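Local coordinates for lactaldehyde dehydrogenase (PDB 3PQA), which oxidises lactaldehyde to lactate with NAD as the preferred cofactor, a step in coenzyme F420 biosynthesis, at residues I292-G305 and L341-I355. Numbering follows the deposited sequence.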
loop_
_atom_site.group_PDB
_atom_site.type_symbol
_atom_site.label_atom_id
_atom_site.label_comp_id
_atom_site.label_asym_id
_atom_site.label_seq_id
_atom_site.Cartn_x
_atom_site.Cartn_y
_atom_site.Cartn_z
ATOM N N ILE B 292 -25.378 34.562 -13.082
ATOM C CA ILE B 292 -25.241 35.724 -12.206
ATOM C C ILE B 292 -26.568 36.072 -11.511
ATOM O O ILE B 292 -26.601 36.276 -10.304
ATOM C CB ILE B 292 -24.625 36.935 -12.941
ATOM C CG1 ILE B 292 -23.142 36.667 -13.246
ATOM C CG2 ILE B 292 -24.791 38.213 -12.109
ATOM C CD1 ILE B 292 -22.505 37.617 -14.290
ATOM N N GLU B 293 -27.656 36.116 -12.273
ATOM C CA GLU B 293 -28.965 36.411 -11.699
ATOM C C GLU B 293 -29.326 35.406 -10.597
ATOM O O GLU B 293 -29.744 35.801 -9.502
ATOM C CB GLU B 293 -30.051 36.434 -12.785
ATOM C CG GLU B 293 -31.426 36.788 -12.253
ATOM C CD GLU B 293 -32.556 36.488 -13.229
ATOM O OE1 GLU B 293 -33.707 36.792 -12.882
ATOM O OE2 GLU B 293 -32.306 35.938 -14.319
ATOM N N MET B 294 -29.149 34.113 -10.882
ATOM C CA MET B 294 -29.467 33.061 -9.915
ATOM C C MET B 294 -28.582 33.182 -8.661
ATOM O O MET B 294 -29.060 33.048 -7.535
ATOM C CB MET B 294 -29.326 31.658 -10.542
ATOM C CG MET B 294 -30.276 31.350 -11.722
ATOM S SD MET B 294 -29.800 29.889 -12.713
ATOM C CE MET B 294 -30.093 28.594 -11.534
ATOM N N PHE B 295 -27.295 33.456 -8.868
ATOM C CA PHE B 295 -26.314 33.516 -7.786
ATOM C C PHE B 295 -26.542 34.723 -6.866
ATOM O O PHE B 295 -26.571 34.580 -5.651
ATOM C CB PHE B 295 -24.908 33.515 -8.386
ATOM C CG PHE B 295 -23.799 33.440 -7.368
ATOM C CD1 PHE B 295 -23.581 32.276 -6.630
ATOM C CD2 PHE B 295 -22.960 34.526 -7.180
ATOM C CE1 PHE B 295 -22.539 32.211 -5.703
ATOM C CE2 PHE B 295 -21.913 34.479 -6.266
ATOM C CZ PHE B 295 -21.703 33.319 -5.520
ATOM N N VAL B 296 -26.738 35.901 -7.456
ATOM C CA VAL B 296 -27.061 37.106 -6.680
ATOM C C VAL B 296 -28.357 36.915 -5.871
ATOM O O VAL B 296 -28.405 37.230 -4.681
ATOM C CB VAL B 296 -27.152 38.349 -7.601
ATOM C CG1 VAL B 296 -27.757 39.536 -6.864
ATOM C CG2 VAL B 296 -25.772 38.710 -8.164
ATOM N N ASN B 297 -29.388 36.356 -6.509
ATOM C CA ASN B 297 -30.687 36.139 -5.853
ATOM C C ASN B 297 -30.620 35.254 -4.612
ATOM O O ASN B 297 -31.298 35.524 -3.625
ATOM C CB ASN B 297 -31.726 35.585 -6.833
ATOM C CG ASN B 297 -32.293 36.651 -7.737
ATOM O OD1 ASN B 297 -31.999 37.837 -7.573
ATOM N ND2 ASN B 297 -33.108 36.240 -8.705
ATOM N N LYS B 298 -29.798 34.207 -4.671
ATOM C CA LYS B 298 -29.612 33.306 -3.542
ATOM C C LYS B 298 -28.750 33.963 -2.466
ATOM O O LYS B 298 -28.968 33.747 -1.276
ATOM C CB LYS B 298 -29.008 31.966 -3.998
ATOM C CG LYS B 298 -29.877 31.140 -4.975
ATOM C CD LYS B 298 -31.083 30.467 -4.317
ATOM C CE LYS B 298 -31.436 29.165 -5.051
ATOM N NZ LYS B 298 -32.190 28.193 -4.188
ATOM N N ALA B 299 -27.788 34.779 -2.884
ATOM C CA ALA B 299 -26.915 35.473 -1.937
ATOM C C ALA B 299 -27.653 36.575 -1.173
ATOM O O ALA B 299 -27.329 36.857 -0.017
ATOM C CB ALA B 299 -25.705 36.050 -2.651
ATOM N N LYS B 300 -28.623 37.196 -1.846
ATOM C CA LYS B 300 -29.504 38.230 -1.272
ATOM C C LYS B 300 -30.251 37.845 -0.007
ATOM O O LYS B 300 -30.514 38.694 0.845
ATOM C CB LYS B 300 -30.576 38.624 -2.294
ATOM C CG LYS B 300 -30.191 39.722 -3.209
ATOM C CD LYS B 300 -31.412 40.151 -4.015
ATOM C CE LYS B 300 -31.045 41.218 -5.027
ATOM N NZ LYS B 300 -32.197 41.508 -5.922
ATOM N N VAL B 301 -30.633 36.578 0.086
ATOM C CA VAL B 301 -31.521 36.124 1.149
ATOM C C VAL B 301 -30.763 35.525 2.339
ATOM O O VAL B 301 -31.378 35.047 3.284
ATOM C CB VAL B 301 -32.614 35.146 0.616
ATOM C CG1 VAL B 301 -33.446 35.821 -0.473
ATOM C CG2 VAL B 301 -31.995 33.848 0.110
ATOM N N LEU B 302 -29.430 35.564 2.285
ATOM C CA LEU B 302 -28.612 35.103 3.409
ATOM C C LEU B 302 -28.820 35.985 4.636
ATOM O O LEU B 302 -28.963 37.202 4.520
ATOM C CB LEU B 302 -27.128 35.043 3.033
ATOM C CG LEU B 302 -26.682 34.097 1.909
ATOM C CD1 LEU B 302 -25.222 34.386 1.545
ATOM C CD2 LEU B 302 -26.866 32.614 2.273
ATOM N N ASN B 303 -28.866 35.356 5.803
ATOM C CA ASN B 303 -28.996 36.091 7.048
ATOM C C ASN B 303 -27.629 36.441 7.608
ATOM O O ASN B 303 -26.840 35.565 8.007
ATOM C CB ASN B 303 -29.845 35.326 8.074
ATOM C CG ASN B 303 -31.275 35.110 7.609
ATOM O OD1 ASN B 303 -31.934 36.030 7.121
ATOM N ND2 ASN B 303 -31.767 33.887 7.773
ATOM N N VAL B 304 -27.367 37.741 7.630
ATOM C CA VAL B 304 -26.105 38.293 8.071
ATOM C C VAL B 304 -26.322 38.873 9.463
ATOM O O VAL B 304 -27.183 39.720 9.656
ATOM C CB VAL B 304 -25.637 39.396 7.093
ATOM C CG1 VAL B 304 -24.248 39.908 7.462
ATOM C CG2 VAL B 304 -25.676 38.877 5.649
ATOM N N GLY B 305 -25.553 38.417 10.445
ATOM C CA GLY B 305 -25.770 38.898 11.805
ATOM C C GLY B 305 -25.009 38.158 12.882
ATOM O O GLY B 305 -23.911 37.649 12.638
ATOM N N LEU B 341 -22.561 44.165 -8.015
ATOM C CA LEU B 341 -23.855 43.523 -8.215
ATOM C C LEU B 341 -24.644 43.324 -6.926
ATOM O O LEU B 341 -25.872 43.258 -6.954
ATOM C CB LEU B 341 -23.675 42.177 -8.918
ATOM C CG LEU B 341 -22.918 42.202 -10.247
ATOM C CD1 LEU B 341 -22.833 40.801 -10.808
ATOM C CD2 LEU B 341 -23.568 43.154 -11.256
ATOM N N LEU B 342 -23.935 43.208 -5.805
ATOM C CA LEU B 342 -24.553 43.014 -4.498
ATOM C C LEU B 342 -23.582 43.421 -3.402
ATOM O O LEU B 342 -22.378 43.213 -3.532
ATOM C CB LEU B 342 -24.950 41.544 -4.290
ATOM C CG LEU B 342 -25.636 41.203 -2.961
ATOM C CD1 LEU B 342 -27.061 41.769 -2.930
ATOM C CD2 LEU B 342 -25.641 39.713 -2.688
ATOM N N GLY B 343 -24.118 43.995 -2.326
ATOM C CA GLY B 343 -23.355 44.207 -1.100
ATOM C C GLY B 343 -22.406 45.376 -1.182
ATOM O O GLY B 343 -22.807 46.488 -1.535
ATOM N N GLY B 344 -21.140 45.120 -0.865
ATOM C CA GLY B 344 -20.113 46.154 -0.834
ATOM C C GLY B 344 -20.296 47.081 0.352
ATOM O O GLY B 344 -19.901 48.247 0.299
ATOM N N LYS B 345 -20.901 46.550 1.418
ATOM C CA LYS B 345 -21.246 47.306 2.623
ATOM C C LYS B 345 -20.699 46.614 3.876
ATOM O O LYS B 345 -20.564 45.381 3.914
ATOM C CB LYS B 345 -22.768 47.515 2.724
ATOM C CG LYS B 345 -23.596 46.383 2.130
ATOM C CD LYS B 345 -25.027 46.805 1.828
ATOM C CE LYS B 345 -26.018 46.058 2.707
ATOM N NZ LYS B 345 -27.352 46.707 2.726
ATOM N N ARG B 346 -20.397 47.425 4.888
ATOM C CA ARG B 346 -19.707 47.000 6.101
ATOM C C ARG B 346 -20.410 47.627 7.311
ATOM O O ARG B 346 -20.855 48.770 7.248
ATOM C CB ARG B 346 -18.251 47.492 6.029
ATOM C CG ARG B 346 -17.336 47.000 7.110
ATOM C CD ARG B 346 -15.874 47.379 6.857
ATOM N NE ARG B 346 -15.581 48.810 6.942
ATOM C CZ ARG B 346 -15.416 49.501 8.069
ATOM N NH1 ARG B 346 -15.553 48.928 9.260
ATOM N NH2 ARG B 346 -15.136 50.792 8.000
ATOM N N ASP B 347 -20.526 46.871 8.396
ATOM C CA ASP B 347 -20.980 47.413 9.671
ATOM C C ASP B 347 -19.977 46.949 10.711
ATOM O O ASP B 347 -20.077 45.825 11.209
ATOM C CB ASP B 347 -22.369 46.888 10.005
ATOM C CG ASP B 347 -22.921 47.463 11.299
ATOM O OD1 ASP B 347 -22.233 48.272 11.975
ATOM O OD2 ASP B 347 -24.063 47.095 11.646
ATOM N N LYS B 348 -19.006 47.810 11.015
ATOM C CA LYS B 348 -17.812 47.428 11.777
ATOM C C LYS B 348 -17.143 46.229 11.081
ATOM O O LYS B 348 -16.770 46.331 9.920
ATOM C CB LYS B 348 -18.133 47.158 13.251
ATOM C CG LYS B 348 -18.688 48.380 13.998
ATOM C CD LYS B 348 -19.389 47.960 15.278
ATOM C CE LYS B 348 -20.667 47.181 14.954
ATOM N NZ LYS B 348 -21.310 46.609 16.164
ATOM N N ALA B 349 -17.027 45.094 11.760
ATOM C CA ALA B 349 -16.409 43.924 11.139
ATOM C C ALA B 349 -17.402 43.056 10.350
ATOM O O ALA B 349 -16.996 42.104 9.664
ATOM C CB ALA B 349 -15.660 43.097 12.181
ATOM N N LEU B 350 -18.691 43.377 10.448
ATOM C CA LEU B 350 -19.721 42.621 9.742
ATOM C C LEU B 350 -19.739 43.019 8.262
ATOM O O LEU B 350 -20.183 44.114 7.893
ATOM C CB LEU B 350 -21.095 42.785 10.405
ATOM C CG LEU B 350 -22.222 41.847 9.955
ATOM C CD1 LEU B 350 -21.881 40.377 10.249
ATOM C CD2 LEU B 350 -23.551 42.218 10.611
ATOM N N PHE B 351 -19.227 42.128 7.418
ATOM C CA PHE B 351 -19.106 42.415 5.996
ATOM C C PHE B 351 -20.166 41.657 5.216
ATOM O O PHE B 351 -20.254 40.427 5.304
ATOM C CB PHE B 351 -17.706 42.079 5.478
ATOM C CG PHE B 351 -17.271 42.949 4.334
ATOM C CD1 PHE B 351 -17.797 42.761 3.062
ATOM C CD2 PHE B 351 -16.356 43.980 4.541
ATOM C CE1 PHE B 351 -17.415 43.565 2.002
ATOM C CE2 PHE B 351 -15.976 44.813 3.492
ATOM C CZ PHE B 351 -16.503 44.600 2.212
ATOM N N TYR B 352 -20.959 42.387 4.435
ATOM C CA TYR B 352 -22.088 41.768 3.748
ATOM C C TYR B 352 -21.661 41.033 2.478
ATOM O O TYR B 352 -20.693 41.440 1.823
ATOM C CB TYR B 352 -23.183 42.820 3.476
ATOM C CG TYR B 352 -23.863 43.215 4.765
ATOM C CD1 TYR B 352 -23.238 44.083 5.666
ATOM C CD2 TYR B 352 -25.093 42.674 5.114
ATOM C CE1 TYR B 352 -23.835 44.413 6.875
ATOM C CE2 TYR B 352 -25.708 43.002 6.317
ATOM C CZ TYR B 352 -25.067 43.866 7.197
ATOM O OH TYR B 352 -25.667 44.204 8.390
ATOM N N PRO B 353 -22.364 39.933 2.146
ATOM C CA PRO B 353 -22.116 39.228 0.887
ATOM C C PRO B 353 -21.995 40.219 -0.279
ATOM O O PRO B 353 -22.898 41.039 -0.511
ATOM C CB PRO B 353 -23.341 38.324 0.763
ATOM C CG PRO B 353 -23.608 37.933 2.189
ATOM C CD PRO B 353 -23.335 39.205 2.984
ATOM N N THR B 354 -20.858 40.153 -0.964
ATOM C CA THR B 354 -20.480 41.126 -1.992
ATOM C C THR B 354 -20.110 40.383 -3.282
ATOM O O THR B 354 -19.341 39.419 -3.263
ATOM C CB THR B 354 -19.325 42.023 -1.487
ATOM O OG1 THR B 354 -19.796 42.811 -0.386
ATOM C CG2 THR B 354 -18.803 42.949 -2.578
ATOM N N ILE B 355 -20.690 40.820 -4.394
ATOM C CA ILE B 355 -20.500 40.157 -5.668
ATOM C C ILE B 355 -20.234 41.232 -6.714
ATOM O O ILE B 355 -20.940 42.236 -6.762
ATOM C CB ILE B 355 -21.753 39.349 -6.058
ATOM C CG1 ILE B 355 -22.105 38.339 -4.957
ATOM C CG2 ILE B 355 -21.572 38.659 -7.423
ATOM C CD1 ILE B 355 -23.420 37.629 -5.179
HETATM O O HOH W 1 -27.257 42.398 9.256
#
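Val304 lays its CG1 methyl over one face of the Tyr352 ring, a CH-pi contact 3.9 Å from the ring centroid and 25° off the normal. With CG1 anti to the backbone N (chi1 -175°), the same methyl also meets Leu350 CD1 at 3.7 Å, while the other branch, CG2, rests 3.6 Å from Pro353 CD. One water donates to Val304 O (2.7 Å) and is hydrogen-bonded to Tyr352 OH at 2.6 Å, tying the ring's far end to the backbone. Trimming Leu350 to an alanine would probably open a gap beside Val304 CG1, which would then rest mainly on the tyrosine face. Earlier in the chain, helix 288-300 packs over the sheet face: Ile355 CD1 fits among Phe295, Val296 and Ala299, and Leu342 CD2 reaches Ala299 CB at 3.7 Å. Ile292 CG2 and Leu341 CD1 press unusually close, 3.5 Å apart. Leu341 and Leu342 can both face the helix because they form a classic beta bulge opposite Ile355, whose carbonyl accepts from both their amides. Helix 288-300 and the Val304 loop thus cover strands 339-342 and 350-357 of the mixed beta-sheet in an aldehyde dehydrogenase's alpha/beta catalytic domain, away from the active site.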